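Local coordinates for protein binding component of ABC transporter (Wolinella succinogenes, PDB 3K4U) that binds lysine and probably serves as the solute-binding component that hands its ligand to an ABC transporter, at residues V91-L96 / M159-L164; T117-F122 / G155-F160; V61-D66 / A194-D199. One frame throughout, in Å; residues are numbered along the deposited sequence.

Contact 1. Residues V91-L96 / M159-L164; sequences VGQSLL and MFIFDL. With LYS (lysine), chain K.
Antiparallel pairing of Gln93–Leu96 with Phe160–Asp163 builds part of the central sheet of one lobe of this family 3 solute-binding protein, and its end at Asp163 meets the bound lysine. Ser94 with Phe162 and Leu96 with Phe160 are the hydrogen-bonded pairs; Ser94 N donates to Phe162 O over 2.9 Å, almost straight at 171°. Beyond them, Leu164 N closes on Gly92 O (2.7 Å). Leu95 and Ile161 lie side by side and point the same way, with Leu95 CD2 3.7 Å from Ile161 CG1. On the other face the CB atoms of Leu96 and Phe160 pack at 4.0 Å. Val91 crosses Asp163 at about a right angle, its CG1 3.7 Å from Asp163 CB. With CG anti to its own carbonyl carbon (chi1 -61°), the Asp163 carboxylate reaches the pocket, where OD1 accepts a 2.7 Å hydrogen bond from the ligand N. Phe162 meets the ligand's aliphatic chain, CZ lying 3.6 Å from ligand CG, and ligand CE sits in plane at the ring edge. Helix 145-154 packs against Phe160 and Phe162, Asn167 of helix 164-175 against Ser94 and Leu96, and strand 179-182 pairs with 89-98.

Contact 2. Residues T117-F122 / G155-F160; sequences TLVTKF and GKADMF. With LYS (lysine), chain K.
Val119 and Phe160 form a parallel bridge, with Val119 N donating to Met159 O (3.0 Å, 168°), while Asp158 N bonds to Thr117 O at 3.1 Å where the two chains begin to run together. The side chains of Asp158 and Thr117 cross at about a right angle; Asp158 OD2 accepts from Thr117 N, though the modelled length is doubtful, and only weakly from Thr117 OG1. Met159, a selenomethionine, has CG between its backbone N and carbonyl carbon (chi1 47°) and runs extended from there, which lays CE 3.7 Å from Leu118 CB. On the other face Val119 CG2 touches Ala157 CB at 4.0 Å. The Phe160 ring reaches alongside the 119-120 backbone, meeting it obliquely, CE1 4.0 Å from Thr120 CA and CD1 close to Val119 O; it also packs on Ala148 and Val149 of helix 145-154. Cutting Phe160 back to an alanine would remove the ring and would probably leave a gap between the Val119-Thr120 backbone and that helix. Thr120 OG1 hydrogen-bonds to Ile161 O, one residue past the segment. Farther on, Lys121 CE lies 3.8 Å from ligand CE. Strand 138-142 pairs with the other edge of 117-121, and helix 125-133 packs on Leu118 and Thr120.

Contact 3. Residues V61-D66 / A194-D199; sequences VTEKFD and AIKKGD
Asp66 and Ile195 make the close part of this contact, which belongs to the other lobe of the two-lobed solute-binding fold: a loop between helix 56-61 and strand 67-68 meets the 194-195 part of strand 189-195 and the loop after it. No hydrogen bond joins the two segments at any point. Helix 56-61 finishes in a Schellman motif, Glu63 taking positive phi (75°), before the chain turns toward the sheet. At the packed end, where Ile195 is buried, the backbone carbonyl of Asp66 faces the branch of Ile195, its O atom 3.6 Å from Ile195 CG2. The first torsion of Ile195 (chi1 63°) places CG2 anti to its own carbonyl carbon, on the side of Asp66, while the residue also packs on Phe202 and Leu203 of helix 200-216. The Asp66 side chain leaves the backbone away from 194-199, and its OD2 accepts a hydrogen bond from Arg8 N. The same arginine reaches back through NH2 to Glu63 O, tying the loop to strand 6-11. Ala194 pairs by backbone with Ile68, and its side chain lies about 10 Å from the bound lysine.

The solvent side is far looser. Val61 and Glu63 are exposed, and Lys196 alone reaches over to them. Its methylenes skim past the helix end, CD being 4.1 Å from Val61 O and also 4.1 Å from Glu63 CG. Beyond Lys196 the chain leaves this neighbour: Lys197 NZ bonds to Leu80 O, Gly198 N is held by Asp201 OD1 of a second subunit, and Asp199 caps helix 200-216 through a weak bond to Phe202 N. Lys196 itself is bent at its third and fourth torsions, bringing its ammonium round to Glu63 in a long salt bridge, NZ to OE1 3.9 Å.

From the N terminus the chain first lays down 61-66, which waits 127 residues for its partner 194-199; contact 3 therefore encloses both other contacts. Within that span, 91-96 meets 159-164 in contact 1. Contact 2, joining 117-122 to 155-160, starts inside the loop that contact 1 closes, and its second segment overlaps that of contact 1 at Met159 and Phe160. These two contacts touch, their centres 11 Å apart. Contact 3 lies on the opposite side of the chain's centre from them, its own centre about 29 Å from that of contact 1 and 34 Å from that of contact 2, yet strand 189-195 pairs with 89-98, so contact 3 is joined to the sheet of contacts 1 and 2 through strand 189-195.

Contact 1. Residues V91-L96 / M159-L164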
loop_
_atom_site.group_PDB
_atom_site.type_symbol
_atom_site.label_atom_id
_atom_site.label_comp_id
_atom_site.label_asym_id
_atom_site.label_seq_id
_atom_site.Cartn_x
_atom_site.Cartn_y
_atom_site.Cartn_z
ATOM N N VAL E 91 -20.835 15.932 0.189
ATOM C CA VAL E 91 -21.950 16.224 1.088
ATOM C C VAL E 91 -23.112 15.301 0.773
ATOM O O VAL E 91 -23.130 14.685 -0.294
ATOM C CB VAL E 91 -22.365 17.688 0.871
ATOM C CG1 VAL E 91 -23.922 17.881 0.940
ATOM C CG2 VAL E 91 -21.569 18.599 1.814
ATOM N N GLY E 92 -24.073 15.195 1.684
ATOM C CA GLY E 92 -25.320 14.481 1.381
ATOM C C GLY E 92 -26.536 15.190 1.943
ATOM O O GLY E 92 -26.422 16.072 2.801
ATOM N N GLN E 93 -27.710 14.829 1.455
ATOM C CA GLN E 93 -28.923 15.376 2.039
ATOM C C GLN E 93 -29.306 14.726 3.358
ATOM O O GLN E 93 -29.142 13.524 3.540
ATOM C CB GLN E 93 -30.085 15.305 1.057
ATOM C CG GLN E 93 -30.542 16.661 0.595
ATOM C CD GLN E 93 -29.620 17.236 -0.414
ATOM O OE1 GLN E 93 -28.553 17.738 -0.086
ATOM N NE2 GLN E 93 -30.009 17.155 -1.672
ATOM N N SER E 94 -29.792 15.543 4.276
ATOM C CA SER E 94 -30.222 15.097 5.578
ATOM C C SER E 94 -31.596 15.660 5.844
ATOM O O SER E 94 -32.163 16.361 5.009
ATOM C CB SER E 94 -29.277 15.617 6.641
ATOM O OG SER E 94 -28.382 14.620 7.064
ATOM N N LEU E 95 -32.138 15.329 7.011
ATOM C CA LEU E 95 -33.470 15.745 7.400
ATOM C C LEU E 95 -33.473 16.499 8.742
ATOM O O LEU E 95 -32.796 16.103 9.705
ATOM C CB LEU E 95 -34.407 14.545 7.421
ATOM C CG LEU E 95 -34.441 13.640 6.179
ATOM C CD1 LEU E 95 -35.419 12.501 6.381
ATOM C CD2 LEU E 95 -34.786 14.405 4.896
ATOM N N LEU E 96 -34.207 17.609 8.787
ATOM C CA LEU E 96 -34.518 18.231 10.056
ATOM C C LEU E 96 -36.004 18.026 10.301
ATOM O O LEU E 96 -36.809 18.363 9.434
ATOM C CB LEU E 96 -34.164 19.716 10.047
ATOM C CG LEU E 96 -32.704 20.171 9.981
ATOM C CD1 LEU E 96 -32.666 21.694 10.118
ATOM C CD2 LEU E 96 -31.823 19.497 11.034
HETATM N N MSE E 159 -40.933 18.531 8.471
HETATM C CA MSE E 159 -39.533 18.212 8.230
HETATM C C MSE E 159 -38.941 18.918 7.021
HETATM O O MSE E 159 -39.618 19.124 6.001
HETATM C CB MSE E 159 -39.378 16.716 8.028
HETATM C CG MSE E 159 -40.398 16.152 7.068
HETATM SE SE MSE E 159 -40.093 14.255 6.831
HETATM C CE MSE E 159 -41.442 13.913 5.419
ATOM N N PHE E 160 -37.658 19.247 7.164
ATOM C CA PHE E 160 -36.843 19.978 6.191
ATOM C C PHE E 160 -35.759 19.059 5.590
ATOM O O PHE E 160 -35.174 18.235 6.291
ATOM C CB PHE E 160 -36.210 21.175 6.909
ATOM C CG PHE E 160 -35.390 22.072 6.020
ATOM C CD1 PHE E 160 -36.000 22.903 5.079
ATOM C CD2 PHE E 160 -34.011 22.114 6.142
ATOM C CE1 PHE E 160 -35.242 23.715 4.261
ATOM C CE2 PHE E 160 -33.266 22.932 5.319
ATOM C CZ PHE E 160 -33.889 23.734 4.382
ATOM N N ILE E 161 -35.517 19.176 4.291
ATOM C CA ILE E 161 -34.491 18.364 3.600
ATOM C C ILE E 161 -33.505 19.272 2.896
ATOM O O ILE E 161 -33.899 20.214 2.220
ATOM C CB ILE E 161 -35.063 17.413 2.538
ATOM C CG1 ILE E 161 -33.927 16.545 1.940
ATOM C CG2 ILE E 161 -35.783 18.206 1.429
ATOM C CD1 ILE E 161 -34.398 15.414 0.951
ATOM N N PHE E 162 -32.219 18.981 3.041
ATOM C CA PHE E 162 -31.196 19.836 2.473
ATOM C C PHE E 162 -29.834 19.230 2.756
ATOM O O PHE E 162 -29.721 18.318 3.566
ATOM C CB PHE E 162 -31.288 21.238 3.103
ATOM C CG PHE E 162 -30.770 22.318 2.222
ATOM C CD1 PHE E 162 -31.603 22.930 1.290
ATOM C CD2 PHE E 162 -29.451 22.724 2.313
ATOM C CE1 PHE E 162 -31.105 23.916 0.445
ATOM C CE2 PHE E 162 -28.953 23.704 1.479
ATOM C CZ PHE E 162 -29.780 24.306 0.544
ATOM N N ASP E 163 -28.818 19.756 2.076
ATOM C CA ASP E 163 -27.439 19.448 2.340
ATOM C C ASP E 163 -27.172 19.415 3.838
ATOM O O ASP E 163 -27.550 20.320 4.588
ATOM C CB ASP E 163 -26.508 20.450 1.650
ATOM C CG ASP E 163 -26.646 20.446 0.118
ATOM O OD1 ASP E 163 -25.659 20.774 -0.604
ATOM O OD2 ASP E 163 -27.745 20.129 -0.366
ATOM N N LEU E 164 -26.513 18.329 4.250
ATOM C CA LEU E 164 -26.254 18.021 5.652
ATOM C C LEU E 164 -25.482 19.099 6.412
ATOM O O LEU E 164 -25.737 19.314 7.598
ATOM C CB LEU E 164 -25.507 16.688 5.753
ATOM C CG LEU E 164 -25.235 16.114 7.133
ATOM C CD1 LEU E 164 -25.343 14.640 7.008
ATOM C CD2 LEU E 164 -23.862 16.505 7.625
HETATM N N LYS K . -25.757 21.623 -3.148
HETATM C CA LYS K . -26.920 22.463 -3.351
HETATM C C LYS K . -27.185 22.523 -4.838
HETATM O O LYS K . -26.241 22.454 -5.622
HETATM C CB LYS K . -26.651 23.880 -2.825
HETATM C CG LYS K . -27.887 24.686 -2.503
HETATM C CD LYS K . -27.658 26.127 -2.795
HETATM C CE LYS K . -28.722 27.034 -2.165
HETATM N NZ LYS K . -28.325 28.467 -2.173
HETATM O OXT LYS K . -28.324 22.648 -5.285
#

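Contact 2. Residues T117-F122 / G155-F160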
loop_
_atom_site.group_PDB
_atom_site.type_symbol
_atom_site.label_atom_id
_atom_site.label_comp_id
_atom_site.label_asym_id
_atom_site.label_seq_id
_atom_site.Cartn_x
_atom_site.Cartn_y
_atom_site.Cartn_z
ATOM N N THR E 117 -45.852 16.464 5.678
ATOM C CA THR E 117 -45.491 17.555 4.770
ATOM C C THR E 117 -43.984 17.780 4.848
ATOM O O THR E 117 -43.428 17.866 5.962
ATOM C CB THR E 117 -46.194 18.846 5.202
ATOM O OG1 THR E 117 -47.433 18.514 5.863
ATOM C CG2 THR E 117 -46.459 19.727 4.002
ATOM N N LEU E 118 -43.321 17.868 3.690
ATOM C CA LEU E 118 -41.861 18.073 3.632
ATOM C C LEU E 118 -41.410 19.262 2.751
ATOM O O LEU E 118 -41.790 19.388 1.572
ATOM C CB LEU E 118 -41.208 16.786 3.161
ATOM C CG LEU E 118 -39.833 16.730 2.497
ATOM C CD1 LEU E 118 -38.836 16.134 3.458
ATOM C CD2 LEU E 118 -39.969 15.880 1.259
ATOM N N VAL E 119 -40.574 20.123 3.326
ATOM C CA VAL E 119 -40.203 21.368 2.639
ATOM C C VAL E 119 -38.719 21.601 2.379
ATOM O O VAL E 119 -37.844 21.263 3.215
ATOM C CB VAL E 119 -40.806 22.608 3.297
ATOM C CG1 VAL E 119 -42.320 22.603 3.116
ATOM C CG2 VAL E 119 -40.438 22.672 4.751
ATOM N N THR E 120 -38.455 22.182 1.207
ATOM C CA THR E 120 -37.125 22.657 0.865
ATOM C C THR E 120 -37.121 23.888 -0.085
ATOM O O THR E 120 -38.181 24.416 -0.478
ATOM C CB THR E 120 -36.276 21.513 0.281
ATOM O OG1 THR E 120 -34.884 21.777 0.514
ATOM C CG2 THR E 120 -36.531 21.344 -1.207
ATOM N N LYS E 121 -35.925 24.322 -0.456
ATOM C CA LYS E 121 -35.793 25.453 -1.332
ATOM C C LYS E 121 -36.066 25.039 -2.784
ATOM O O LYS E 121 -35.862 23.866 -3.153
ATOM C CB LYS E 121 -34.391 26.035 -1.199
ATOM C CG LYS E 121 -34.003 26.993 -2.354
ATOM C CD LYS E 121 -32.499 27.224 -2.317
ATOM C CE LYS E 121 -32.081 28.340 -3.214
ATOM N NZ LYS E 121 -32.589 29.634 -2.726
ATOM N N PHE E 122 -36.485 25.998 -3.609
ATOM C CA PHE E 122 -36.849 25.699 -4.990
ATOM C C PHE E 122 -35.654 25.515 -5.934
ATOM O O PHE E 122 -34.636 26.236 -5.832
ATOM C CB PHE E 122 -37.794 26.767 -5.550
ATOM C CG PHE E 122 -38.203 26.520 -6.976
ATOM C CD1 PHE E 122 -39.276 25.647 -7.274
ATOM C CD2 PHE E 122 -37.501 27.109 -8.030
ATOM C CE1 PHE E 122 -39.664 25.396 -8.597
ATOM C CE2 PHE E 122 -37.879 26.852 -9.376
ATOM C CZ PHE E 122 -38.963 25.984 -9.648
ATOM N N GLY E 155 -44.604 24.841 12.595
ATOM C CA GLY E 155 -45.572 23.742 12.683
ATOM C C GLY E 155 -46.604 23.798 11.558
ATOM O O GLY E 155 -47.773 23.480 11.767
ATOM N N LYS E 156 -46.174 24.220 10.374
ATOM C CA LYS E 156 -47.014 24.211 9.183
ATOM C C LYS E 156 -46.490 23.136 8.205
ATOM O O LYS E 156 -47.062 22.907 7.124
ATOM C CB LYS E 156 -47.013 25.597 8.512
ATOM C CG LYS E 156 -47.376 26.781 9.422
ATOM C CD LYS E 156 -48.387 27.706 8.738
ATOM C CE LYS E 156 -47.995 29.184 8.836
ATOM N NZ LYS E 156 -48.539 29.964 7.668
ATOM N N ALA E 157 -45.378 22.516 8.605
ATOM C CA ALA E 157 -44.726 21.391 7.932
ATOM C C ALA E 157 -43.959 20.579 9.000
ATOM O O ALA E 157 -43.718 21.066 10.121
ATOM C CB ALA E 157 -43.779 21.891 6.871
ATOM N N ASP E 158 -43.574 19.350 8.659
ATOM C CA ASP E 158 -43.051 18.409 9.658
ATOM C C ASP E 158 -41.540 18.237 9.620
ATOM O O ASP E 158 -40.941 17.849 10.619
ATOM C CB ASP E 158 -43.714 17.052 9.507
ATOM C CG ASP E 158 -45.167 17.158 9.152
ATOM O OD1 ASP E 158 -45.968 17.537 10.043
ATOM O OD2 ASP E 158 -45.497 16.861 7.978
HETATM N N MSE E 159 -40.933 18.531 8.471
HETATM C CA MSE E 159 -39.533 18.212 8.230
HETATM C C MSE E 159 -38.941 18.918 7.021
HETATM O O MSE E 159 -39.618 19.124 6.001
HETATM C CB MSE E 159 -39.378 16.716 8.028
HETATM C CG MSE E 159 -40.398 16.152 7.068
HETATM SE SE MSE E 159 -40.093 14.255 6.831
HETATM C CE MSE E 159 -41.442 13.913 5.419
ATOM N N PHE E 160 -37.658 19.247 7.164
ATOM C CA PHE E 160 -36.843 19.978 6.191
ATOM C C PHE E 160 -35.759 19.059 5.590
ATOM O O PHE E 160 -35.174 18.235 6.291
ATOM C CB PHE E 160 -36.210 21.175 6.909
ATOM C CG PHE E 160 -35.390 22.072 6.020
ATOM C CD1 PHE E 160 -36.000 22.903 5.079
ATOM C CD2 PHE E 160 -34.011 22.114 6.142
ATOM C CE1 PHE E 160 -35.242 23.715 4.261
ATOM C CE2 PHE E 160 -33.266 22.932 5.319
ATOM C CZ PHE E 160 -33.889 23.734 4.382
HETATM N N LYS K . -25.757 21.623 -3.148
HETATM C CA LYS K . -26.920 22.463 -3.351
HETATM C C LYS K . -27.185 22.523 -4.838
HETATM O O LYS K . -26.241 22.454 -5.622
HETATM C CB LYS K . -26.651 23.880 -2.825
HETATM C CG LYS K . -27.887 24.686 -2.503
HETATM C CD LYS K . -27.658 26.127 -2.795
HETATM C CE LYS K . -28.722 27.034 -2.165
HETATM N NZ LYS K . -28.325 28.467 -2.173
HETATM O OXT LYS K . -28.324 22.648 -5.285
#

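Contact 3. Residues V61-D66 / A194-D199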
loop_
_atom_site.group_PDB
_atom_site.type_symbol
_atom_site.label_atom_id
_atom_site.label_comp_id
_atom_site.label_asym_id
_atom_site.label_seq_id
_atom_site.Cartn_x
_atom_site.Cartn_y
_atom_site.Cartn_z
ATOM N N VAL E 61 -22.001 31.842 -17.654
ATOM C CA VAL E 61 -21.899 31.704 -19.100
ATOM C C VAL E 61 -21.833 33.081 -19.759
ATOM O O VAL E 61 -21.123 33.283 -20.728
ATOM C CB VAL E 61 -23.069 30.907 -19.667
ATOM C CG1 VAL E 61 -22.914 30.727 -21.162
ATOM C CG2 VAL E 61 -23.118 29.570 -19.028
ATOM N N THR E 62 -22.583 34.017 -19.192
ATOM C CA THR E 62 -22.752 35.386 -19.678
ATOM C C THR E 62 -21.567 36.290 -19.334
ATOM O O THR E 62 -21.470 37.401 -19.802
ATOM C CB THR E 62 -24.085 35.915 -19.132
ATOM O OG1 THR E 62 -25.117 35.532 -20.042
ATOM C CG2 THR E 62 -24.104 37.406 -18.971
ATOM N N GLU E 63 -20.645 35.771 -18.543
ATOM C CA GLU E 63 -19.414 36.467 -18.171
ATOM C C GLU E 63 -19.603 37.590 -17.137
ATOM O O GLU E 63 -18.680 38.377 -16.886
ATOM C CB GLU E 63 -18.588 36.907 -19.396
ATOM C CG GLU E 63 -17.710 35.788 -19.988
ATOM C CD GLU E 63 -17.092 36.131 -21.364
ATOM O OE1 GLU E 63 -15.874 35.882 -21.551
ATOM O OE2 GLU E 63 -17.816 36.632 -22.268
ATOM N N LYS E 64 -20.781 37.629 -16.512
ATOM C CA LYS E 64 -20.964 38.379 -15.264
ATOM C C LYS E 64 -19.918 38.013 -14.190
ATOM O O LYS E 64 -19.591 38.859 -13.364
ATOM C CB LYS E 64 -22.362 38.145 -14.695
ATOM C CG LYS E 64 -23.502 38.944 -15.363
ATOM C CD LYS E 64 -24.757 38.076 -15.379
ATOM C CE LYS E 64 -26.021 38.835 -15.664
ATOM N NZ LYS E 64 -25.837 39.770 -16.788
ATOM N N PHE E 65 -19.428 36.752 -14.174
ATOM C CA PHE E 65 -18.291 36.368 -13.299
ATOM C C PHE E 65 -17.354 35.281 -13.829
ATOM O O PHE E 65 -17.540 34.778 -14.912
ATOM C CB PHE E 65 -18.721 36.104 -11.870
ATOM C CG PHE E 65 -20.116 35.612 -11.729
ATOM C CD1 PHE E 65 -20.379 34.262 -11.639
ATOM C CD2 PHE E 65 -21.162 36.496 -11.623
ATOM C CE1 PHE E 65 -21.687 33.787 -11.479
ATOM C CE2 PHE E 65 -22.455 36.050 -11.474
ATOM C CZ PHE E 65 -22.721 34.682 -11.398
ATOM N N ASP E 66 -16.327 34.935 -13.064
ATOM C CA ASP E 66 -15.280 34.037 -13.541
ATOM C C ASP E 66 -15.443 32.581 -13.087
ATOM O O ASP E 66 -15.079 31.646 -13.816
ATOM C CB ASP E 66 -13.922 34.612 -13.177
ATOM C CG ASP E 66 -13.733 36.023 -13.737
ATOM O OD1 ASP E 66 -14.163 36.242 -14.893
ATOM O OD2 ASP E 66 -13.186 36.921 -13.039
ATOM N N ALA E 194 -17.654 25.841 -10.333
ATOM C CA ALA E 194 -17.888 25.859 -11.778
ATOM C C ALA E 194 -17.259 27.083 -12.462
ATOM O O ALA E 194 -17.014 28.133 -11.824
ATOM C CB ALA E 194 -19.346 25.786 -12.072
ATOM N N ILE E 195 -16.982 26.899 -13.753
ATOM C CA ILE E 195 -16.397 27.875 -14.617
ATOM C C ILE E 195 -16.886 27.612 -16.050
ATOM O O ILE E 195 -17.473 26.562 -16.338
ATOM C CB ILE E 195 -14.887 27.813 -14.589
ATOM C CG1 ILE E 195 -14.398 26.461 -15.115
ATOM C CG2 ILE E 195 -14.391 28.136 -13.196
ATOM C CD1 ILE E 195 -12.876 26.447 -15.445
ATOM N N LYS E 196 -16.656 28.537 -16.970
ATOM C CA LYS E 196 -17.189 28.253 -18.272
ATOM C C LYS E 196 -16.251 27.440 -19.150
ATOM O O LYS E 196 -15.043 27.428 -18.970
ATOM C CB LYS E 196 -17.718 29.492 -18.971
ATOM C CG LYS E 196 -16.827 30.633 -18.972
ATOM C CD LYS E 196 -17.468 31.693 -19.790
ATOM C CE LYS E 196 -17.095 31.536 -21.275
ATOM N NZ LYS E 196 -15.649 31.972 -21.510
ATOM N N LYS E 197 -16.863 26.770 -20.116
ATOM C CA LYS E 197 -16.236 25.773 -20.913
ATOM C C LYS E 197 -15.229 26.375 -21.832
ATOM O O LYS E 197 -15.262 27.588 -22.101
ATOM C CB LYS E 197 -17.287 25.120 -21.772
ATOM C CG LYS E 197 -18.275 24.291 -21.028
ATOM C CD LYS E 197 -19.511 24.151 -21.881
ATOM C CE LYS E 197 -19.686 22.743 -22.350
ATOM N NZ LYS E 197 -20.934 22.719 -23.139
ATOM N N GLY E 198 -14.346 25.514 -22.338
ATOM C CA GLY E 198 -13.403 25.920 -23.336
ATOM C C GLY E 198 -12.185 26.523 -22.701
ATOM O O GLY E 198 -11.333 27.020 -23.427
ATOM N N ASP E 199 -12.091 26.491 -21.360
ATOM C CA ASP E 199 -10.860 26.936 -20.642
ATOM C C ASP E 199 -10.121 25.880 -19.786
ATOM O O ASP E 199 -10.326 25.804 -18.573
ATOM C CB ASP E 199 -11.114 28.191 -19.832
ATOM C CG ASP E 199 -9.811 28.880 -19.383
ATOM O OD1 ASP E 199 -9.915 29.881 -18.634
ATOM O OD2 ASP E 199 -8.689 28.444 -19.766
#